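Local coordinates for glutathione peroxidase-like protein (Trypanosoma brucei, PDB 3DWV) that probably reduces peroxides as a tryparedoxin-dependent member of the glutathione peroxidase family, built on a thioredoxin-like fold, at residues A[22-25]-A[26-30]; A[37-41]-A[42-46]; A[71-74]-A[75-78]. The protein carries 1 engineered substitution. All coordinates share one frame; numbering follows the deposited sequence.

Interaction 1 (A[22-25]-A[26-30])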
loop_
_atom_site.group_PDB
_atom_site.type_symbol
_atom_site.label_atom_id
_atom_site.label_comp_id
_atom_site.label_asym_id
_atom_site.label_seq_id
_atom_site.Cartn_x
_atom_site.Cartn_y
_atom_site.Cartn_z
ATOM N N ALA A 22 13.332 -1.806 -17.165
ATOM C CA ALA A 22 14.317 -2.688 -16.519
ATOM C C ALA A 22 13.912 -2.924 -15.069
ATOM O O ALA A 22 14.573 -3.715 -14.363
ATOM C CB ALA A 22 15.706 -2.107 -16.709
ATOM N N ALA A 23 12.819 -2.292 -14.620
ATOM C CA ALA A 23 12.398 -2.556 -13.241
ATOM C C ALA A 23 12.204 -4.033 -12.922
ATOM O O ALA A 23 11.575 -4.794 -13.652
ATOM C CB ALA A 23 11.075 -1.854 -12.939
ATOM N N SER A 24 12.731 -4.480 -11.791
ATOM C CA SER A 24 12.634 -5.885 -11.444
ATOM C C SER A 24 12.281 -6.085 -9.965
ATOM O O SER A 24 12.127 -7.218 -9.515
ATOM C CB SER A 24 13.960 -6.598 -11.735
ATOM O OG SER A 24 14.979 -6.127 -10.857
ATOM N N SER A 25 12.188 -4.962 -9.233
ATOM C CA SER A 25 11.731 -5.039 -7.842
ATOM C C SER A 25 11.283 -3.660 -7.354
ATOM O O SER A 25 11.604 -2.677 -8.014
ATOM C CB SER A 25 12.785 -5.586 -6.885
ATOM O OG SER A 25 13.685 -4.625 -6.410
ATOM N N ILE A 26 10.604 -3.623 -6.199
ATOM C CA ILE A 26 10.223 -2.274 -5.698
ATOM C C ILE A 26 11.415 -1.420 -5.347
ATOM O O ILE A 26 11.353 -0.194 -5.221
ATOM C CB ILE A 26 9.344 -2.434 -4.438
ATOM C CG1 ILE A 26 10.070 -3.113 -3.263
ATOM C CG2 ILE A 26 8.035 -3.130 -4.780
ATOM C CD1 ILE A 26 9.306 -3.005 -1.961
ATOM N N PHE A 27 12.562 -2.044 -5.118
ATOM C CA PHE A 27 13.738 -1.323 -4.580
ATOM C C PHE A 27 14.375 -0.469 -5.662
ATOM O O PHE A 27 15.375 0.220 -5.399
ATOM C CB PHE A 27 14.759 -2.313 -3.977
ATOM C CG PHE A 27 14.120 -3.128 -2.850
ATOM C CD1 PHE A 27 13.642 -2.502 -1.717
ATOM C CD2 PHE A 27 14.005 -4.502 -2.959
ATOM C CE1 PHE A 27 13.060 -3.232 -0.692
ATOM C CE2 PHE A 27 13.440 -5.247 -1.943
ATOM C CZ PHE A 27 12.968 -4.605 -0.823
ATOM N N ASP A 28 13.833 -0.537 -6.872
ATOM C CA ASP A 28 14.280 0.312 -7.968
ATOM C C ASP A 28 13.639 1.714 -7.901
ATOM O O ASP A 28 13.925 2.500 -8.810
ATOM C CB ASP A 28 13.989 -0.332 -9.336
ATOM C CG ASP A 28 14.860 -1.515 -9.696
ATOM O OD1 ASP A 28 16.076 -1.491 -9.413
ATOM O OD2 ASP A 28 14.343 -2.477 -10.312
ATOM N N PHE A 29 12.784 1.978 -6.905
ATOM C CA PHE A 29 11.936 3.161 -6.888
ATOM C C PHE A 29 12.238 4.076 -5.714
ATOM O O PHE A 29 12.631 3.587 -4.653
ATOM C CB PHE A 29 10.441 2.743 -6.906
ATOM C CG PHE A 29 10.108 1.930 -8.145
ATOM C CD1 PHE A 29 9.693 2.593 -9.295
ATOM C CD2 PHE A 29 10.209 0.538 -8.203
ATOM C CE1 PHE A 29 9.411 1.917 -10.467
ATOM C CE2 PHE A 29 9.933 -0.171 -9.370
ATOM C CZ PHE A 29 9.545 0.526 -10.531
ATOM N N GLU A 30 12.073 5.389 -5.977
ATOM C CA GLU A 30 12.327 6.440 -4.999
ATOM C C GLU A 30 11.197 6.590 -4.007
ATOM O O GLU A 30 10.033 6.719 -4.476
ATOM C CB GLU A 30 12.488 7.804 -5.718
ATOM C CG GLU A 30 12.930 8.880 -4.740
ATOM C CD GLU A 30 13.425 10.142 -5.443
ATOM O OE1 GLU A 30 12.974 10.355 -6.588
ATOM O OE2 GLU A 30 14.232 10.914 -4.874
HETATM O O HOH W 1 15.751 -4.530 -8.314
#
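The Phe29 ring meets Ser25 and Ala23 in two different ways. Ser25 O lies at its edge, near the ring plane, 3.3 Å from Phe29 CE2, while Ala23 CB reaches the far end of the ring obliquely, 3.7 Å from Phe29 CZ. The Phe27 ring has Ile26 CG1 above the centre of one face, and Ser25 OG approaches Phe27 CD2 obliquely.

The backbone around Phe27 forms the short 3-10 segment 26-28, and Ser25 stands just ahead of its first residue. Ser25 OG accepts a hydrogen bond from Phe27 N at 3.1 Å. The chi1 of Ser25, 85°, holds the hydroxyl between the backbone N and the carbonyl carbon, turned forward over the start of the segment. Ser25 O takes the Asp28 N-H, the Asp28 N lying 3.3 Å away; the bond is nearly straight at 164°, although the donor stands well above the carbonyl plane.

The side chain of Asp28 then reaches back over the turn. Asp28 CG sits beside its own backbone N (chi1 -72°), which swings the carboxylate back toward Ser24. Asp28 OD2 is met nearly along its C-O axis by Ser24 N, 3.0 Å away. Ser25 N adds a weak bond to the same oxygen. One carboxylate oxygen thus gathers two successive backbone N-H groups, tying residues 24 and 25 to the turn. A water bridges the hydroxyls of Ser24 and Ser25, 2.8 Å from Ser25 OG, and also gives a weak bond to Asp28 OD2.

The apolar side of this N-terminal turn rests on helix 128-136: Ala23 and Phe29 meet Tyr132, and Ile26 and Phe29 both touch Leu129. Phe27 instead packs on Leu41 and Lys45 in the loop that precedes strand 49-54.

Interaction 2 (A[37-41]-A[42-46])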
loop_
_atom_site.group_PDB
_atom_site.type_symbol
_atom_site.label_atom_id
_atom_site.label_comp_id
_atom_site.label_asym_id
_atom_site.label_seq_id
_atom_site.Cartn_x
_atom_site.Cartn_y
_atom_site.Cartn_z
ATOM N N LYS A 37 11.882 12.992 3.756
ATOM C CA LYS A 37 13.311 12.666 3.602
ATOM C C LYS A 37 13.464 11.365 2.852
ATOM O O LYS A 37 12.507 10.570 2.800
ATOM C CB LYS A 37 13.985 12.569 4.953
ATOM C CG LYS A 37 13.915 13.882 5.736
ATOM C CD LYS A 37 14.229 13.541 7.192
ATOM C CE LYS A 37 13.779 12.119 7.517
ATOM N NZ LYS A 37 12.846 12.034 8.689
ATOM N N PRO A 38 14.605 11.093 2.270
ATOM C CA PRO A 38 14.708 9.832 1.529
ATOM C C PRO A 38 14.520 8.661 2.491
ATOM O O PRO A 38 15.101 8.713 3.597
ATOM C CB PRO A 38 16.122 9.848 0.970
ATOM C CG PRO A 38 16.468 11.312 0.977
ATOM C CD PRO A 38 15.867 11.847 2.255
ATOM N N TYR A 39 13.721 7.712 2.026
ATOM C CA TYR A 39 13.464 6.564 2.919
ATOM C C TYR A 39 14.230 5.340 2.440
ATOM O O TYR A 39 14.131 4.981 1.268
ATOM C CB TYR A 39 11.959 6.304 3.010
ATOM C CG TYR A 39 11.576 5.134 3.881
ATOM C CD1 TYR A 39 11.489 5.270 5.270
ATOM C CD2 TYR A 39 11.277 3.890 3.330
ATOM C CE1 TYR A 39 11.131 4.201 6.071
ATOM C CE2 TYR A 39 10.924 2.827 4.143
ATOM C CZ TYR A 39 10.848 2.975 5.500
ATOM O OH TYR A 39 10.497 1.903 6.291
ATOM N N ASN A 40 15.003 4.720 3.328
ATOM C CA ASN A 40 15.727 3.483 3.069
ATOM C C ASN A 40 14.765 2.294 2.926
ATOM O O ASN A 40 14.510 1.550 3.871
ATOM C CB ASN A 40 16.756 3.198 4.173
ATOM C CG ASN A 40 17.785 2.150 3.791
ATOM O OD1 ASN A 40 18.713 1.836 4.542
ATOM N ND2 ASN A 40 17.660 1.601 2.594
ATOM N N LEU A 41 14.254 2.147 1.715
ATOM C CA LEU A 41 13.331 1.082 1.369
ATOM C C LEU A 41 14.084 -0.244 1.303
ATOM O O LEU A 41 13.643 -1.329 1.645
ATOM C CB LEU A 41 12.678 1.382 0.032
ATOM C CG LEU A 41 11.511 0.532 -0.448
ATOM C CD1 LEU A 41 10.299 0.809 0.430
ATOM C CD2 LEU A 41 11.157 0.828 -1.889
ATOM N N VAL A 42 15.337 -0.191 0.817
ATOM C CA VAL A 42 16.040 -1.470 0.679
ATOM C C VAL A 42 16.312 -2.112 2.029
ATOM O O VAL A 42 16.665 -3.325 2.105
ATOM C CB VAL A 42 17.336 -1.243 -0.116
ATOM C CG1 VAL A 42 18.399 -0.721 0.829
ATOM C CG2 VAL A 42 17.806 -2.520 -0.819
ATOM N N GLN A 43 16.147 -1.387 3.142
ATOM C CA GLN A 43 16.328 -2.021 4.461
ATOM C C GLN A 43 15.411 -3.233 4.603
ATOM O O GLN A 43 15.763 -4.209 5.269
ATOM C CB GLN A 43 16.086 -1.048 5.606
ATOM C CG GLN A 43 14.627 -0.760 5.961
ATOM C CD GLN A 43 14.524 0.288 7.051
ATOM O OE1 GLN A 43 14.704 0.021 8.249
ATOM N NE2 GLN A 43 14.235 1.540 6.669
ATOM N N HIS A 44 14.257 -3.175 3.931
ATOM C CA HIS A 44 13.267 -4.232 3.984
ATOM C C HIS A 44 13.547 -5.385 3.050
ATOM O O HIS A 44 12.796 -6.367 3.111
ATOM C CB HIS A 44 11.860 -3.641 3.704
ATOM C CG HIS A 44 11.548 -2.521 4.659
ATOM N ND1 HIS A 44 11.495 -2.680 6.034
ATOM C CD2 HIS A 44 11.299 -1.210 4.418
ATOM C CE1 HIS A 44 11.208 -1.505 6.593
ATOM N NE2 HIS A 44 11.085 -0.597 5.632
ATOM N N LYS A 45 14.581 -5.326 2.205
ATOM C CA LYS A 45 14.829 -6.445 1.293
ATOM C C LYS A 45 15.227 -7.719 2.022
ATOM O O LYS A 45 15.973 -7.674 3.035
ATOM C CB LYS A 45 15.904 -5.927 0.323
ATOM C CG LYS A 45 16.311 -6.945 -0.734
ATOM C CD LYS A 45 17.450 -6.370 -1.576
ATOM C CE LYS A 45 17.656 -7.106 -2.872
ATOM N NZ LYS A 45 18.310 -6.264 -3.908
ATOM N N GLY A 46 14.782 -8.906 1.607
ATOM C CA GLY A 46 15.166 -10.126 2.326
ATOM C C GLY A 46 14.058 -10.689 3.202
ATOM O O GLY A 46 14.080 -11.824 3.713
#
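Tyr39 reaches forward to His44, in the turn that follows, and the contact is made by the far end of its ring. CG is anti to the backbone N (chi1 179°), which leaves the ring beside the carbonyl carbon, on the side of the following residues. From CB outward the first ring atom to meet 42-46 is Tyr39 CE1, 4.1 Å from Gln43 NE2, whereas Tyr39 CE2 lies in the plane of the His44 ring, at its edge. The tip, Tyr39 OH, is hydrogen-bonded to His44 NE2 at 2.7 Å, and either partner could supply the proton. The two rings meet rim to rim, their planes 27° apart.

Gln43 completes the cluster. Its CG sits over the centre of one face of the His44 ring, and Gln43 NE2 donates to Asn40 O at 2.8 Å, with that oxygen close to the plane of the amide. Gln43 N sends a weak second bond to the same carbonyl. His44 N in turn bonds to Leu41 O at 3.0 Å, closing the 3-10 turn that follows the inverse gamma turn centred on Asn40.

This surface turn leads toward strand 49-54 and lies beside the outermost strand 81-86, where Tyr39, Leu41 and His44 all touch Leu83 and His44 also meets Thr81. The buried Leu41 also packs on Val31.

Interaction 3 (A[71-74]-A[75-78])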
loop_
_atom_site.group_PDB
_atom_site.type_symbol
_atom_site.label_atom_id
_atom_site.label_comp_id
_atom_site.label_asym_id
_atom_site.label_seq_id
_atom_site.Cartn_x
_atom_site.Cartn_y
_atom_site.Cartn_z
ATOM N N LEU A 71 -1.606 -7.740 11.053
ATOM C CA LEU A 71 -0.496 -8.478 10.431
ATOM C C LEU A 71 0.833 -7.864 10.823
ATOM O O LEU A 71 1.793 -8.594 11.138
ATOM C CB LEU A 71 -0.595 -8.476 8.907
ATOM C CG LEU A 71 -1.761 -9.266 8.309
ATOM C CD1 LEU A 71 -2.039 -8.902 6.853
ATOM C CD2 LEU A 71 -1.473 -10.745 8.461
ATOM N N TYR A 72 0.924 -6.553 10.796
ATOM C CA TYR A 72 2.122 -5.856 11.253
ATOM C C TYR A 72 2.584 -6.307 12.626
ATOM O O TYR A 72 3.741 -6.692 12.866
ATOM C CB TYR A 72 1.811 -4.347 11.267
ATOM C CG TYR A 72 3.024 -3.541 11.665
ATOM C CD1 TYR A 72 4.160 -3.507 10.862
ATOM C CD2 TYR A 72 3.015 -2.836 12.855
ATOM C CE1 TYR A 72 5.286 -2.773 11.206
ATOM C CE2 TYR A 72 4.144 -2.093 13.210
ATOM C CZ TYR A 72 5.252 -2.072 12.399
ATOM O OH TYR A 72 6.329 -1.326 12.814
ATOM N N ASN A 73 1.670 -6.281 13.612
ATOM C CA ASN A 73 2.059 -6.596 14.989
ATOM C C ASN A 73 2.336 -8.080 15.157
ATOM O O ASN A 73 3.213 -8.482 15.933
ATOM C CB ASN A 73 0.964 -6.135 15.966
ATOM C CG ASN A 73 0.926 -4.622 16.143
ATOM O OD1 ASN A 73 1.979 -3.961 16.077
ATOM N ND2 ASN A 73 -0.286 -4.116 16.368
ATOM N N LYS A 74 1.606 -8.925 14.438
ATOM C CA LYS A 74 1.841 -10.355 14.509
ATOM C C LYS A 74 3.199 -10.771 13.976
ATOM O O LYS A 74 3.793 -11.698 14.540
ATOM C CB LYS A 74 0.759 -11.047 13.671
ATOM C CG LYS A 74 0.862 -12.555 13.757
ATOM C CD LYS A 74 -0.475 -13.170 14.106
ATOM C CE LYS A 74 -1.261 -13.449 12.848
ATOM N NZ LYS A 74 -2.132 -14.671 13.014
ATOM N N TYR A 75 3.675 -10.164 12.897
ATOM C CA TYR A 75 4.788 -10.690 12.124
ATOM C C TYR A 75 5.987 -9.758 12.049
ATOM O O TYR A 75 7.036 -10.197 11.526
ATOM C CB TYR A 75 4.339 -11.035 10.677
ATOM C CG TYR A 75 3.338 -12.181 10.674
ATOM C CD1 TYR A 75 3.761 -13.477 11.015
ATOM C CD2 TYR A 75 1.996 -11.996 10.333
ATOM C CE1 TYR A 75 2.857 -14.535 11.008
ATOM C CE2 TYR A 75 1.088 -13.069 10.339
ATOM C CZ TYR A 75 1.537 -14.330 10.687
ATOM O OH TYR A 75 0.646 -15.387 10.695
ATOM N N LYS A 76 5.867 -8.508 12.546
ATOM C CA LYS A 76 7.086 -7.678 12.478
ATOM C C LYS A 76 8.275 -8.331 13.192
ATOM O O LYS A 76 9.441 -8.060 12.896
ATOM C CB LYS A 76 6.773 -6.288 13.025
ATOM C CG LYS A 76 6.212 -6.292 14.451
ATOM C CD LYS A 76 5.959 -4.851 14.907
ATOM C CE LYS A 76 5.508 -4.840 16.360
ATOM N NZ LYS A 76 4.852 -3.520 16.637
ATOM N N SER A 77 8.060 -9.229 14.166
ATOM C CA SER A 77 9.209 -9.822 14.857
ATOM C C SER A 77 9.928 -10.802 13.944
ATOM O O SER A 77 11.087 -11.191 14.232
ATOM C CB SER A 77 8.804 -10.557 16.143
ATOM O OG SER A 77 7.639 -11.345 15.908
ATOM N N GLN A 78 9.257 -11.211 12.868
ATOM C CA GLN A 78 9.885 -12.222 11.999
ATOM C C GLN A 78 10.582 -11.577 10.808
ATOM O O GLN A 78 11.112 -12.264 9.916
ATOM C CB GLN A 78 8.851 -13.241 11.511
ATOM C CG GLN A 78 8.274 -14.162 12.569
ATOM C CD GLN A 78 7.434 -15.297 12.001
ATOM O OE1 GLN A 78 7.832 -15.975 11.041
ATOM N NE2 GLN A 78 6.251 -15.555 12.574
HETATM O O HOH W 2 6.469 -1.344 15.716
HETATM O O HOH W 3 5.784 -9.627 15.751
#
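Lys74 and Tyr75 run side by side, and the lysine's aliphatic chain covers one face of the tyrosine ring. Lys74 CG stands over the ring centre, 3.5 Å from the Tyr75 centroid and 14° off the normal, a close CH-pi contact. Bends at chi2 and chi3 keep Lys74 CE near the ring as well, 3.5 Å from Tyr75 CE2. Leu71 CD2 touches the same Tyr75 CE2 at 3.9 Å.

A second CH-pi pair joins Tyr72 to Lys76, one helical turn on. Lys76 CD lies over a face of the Tyr72 ring, offset toward its rim and 4.0 Å from the centroid. Lys76 CG lies between the backbone N and the carbonyl carbon (chi1 56°), and from there the extended chain runs alongside Asn73, where Lys76 NZ donates to Asn73 OD1 at 3.0 Å. A water accepts from Lys76 NZ and is also bonded to Tyr72 OH, tying the ammonium to the phenol.

The backbone sets this spacing. Tyr75 N bonds to Leu71 O and Lys76 N to Tyr72 O, the latter at 2.8 Å, both i to i+4 links. Another water continues the pattern beyond them, donating to Asn73 O and accepting from Ser77 N.

Farther out, Glu175 of helix 171-181 receives both polar ends of the first pair: a salt bridge from Lys74 NZ and a hydrogen bond involving Tyr75 OH. Glu112 is hydrogen-bonded to Asn73 ND2 and makes a long, weak ion pair with Lys76.

The arrangement is a helix C-terminus passing into a 3-10 turn. It ends helix 64-75 and leads the chain back to strand 81-86, closing a beta-alpha-beta crossover from parallel strand 49-54, a unit characteristic of the thioredoxin fold.

In the fold
Interactions 1 and 2 adjoin each other in the chain leading to strand 49-54, touching through Phe27 and also where Ile26 O comes 3.5 Å from Leu41 CD2. Interaction 3 touches neither, its nearest atoms lying about 13 Å from interaction 1 and about 7 Å from interaction 2. Interaction 2 is largely a surface contact, whereas the other two are partly buried, interaction 1 against helix 128-136 and interaction 3 against helix 171-181. Strand 81-86 is shared by interactions 2 and 3. A carboxylate gathering backbone N-H groups marks 22-30, a phenol-imidazole bond 37-46, and lysine chains laid over tyrosine faces 71-78.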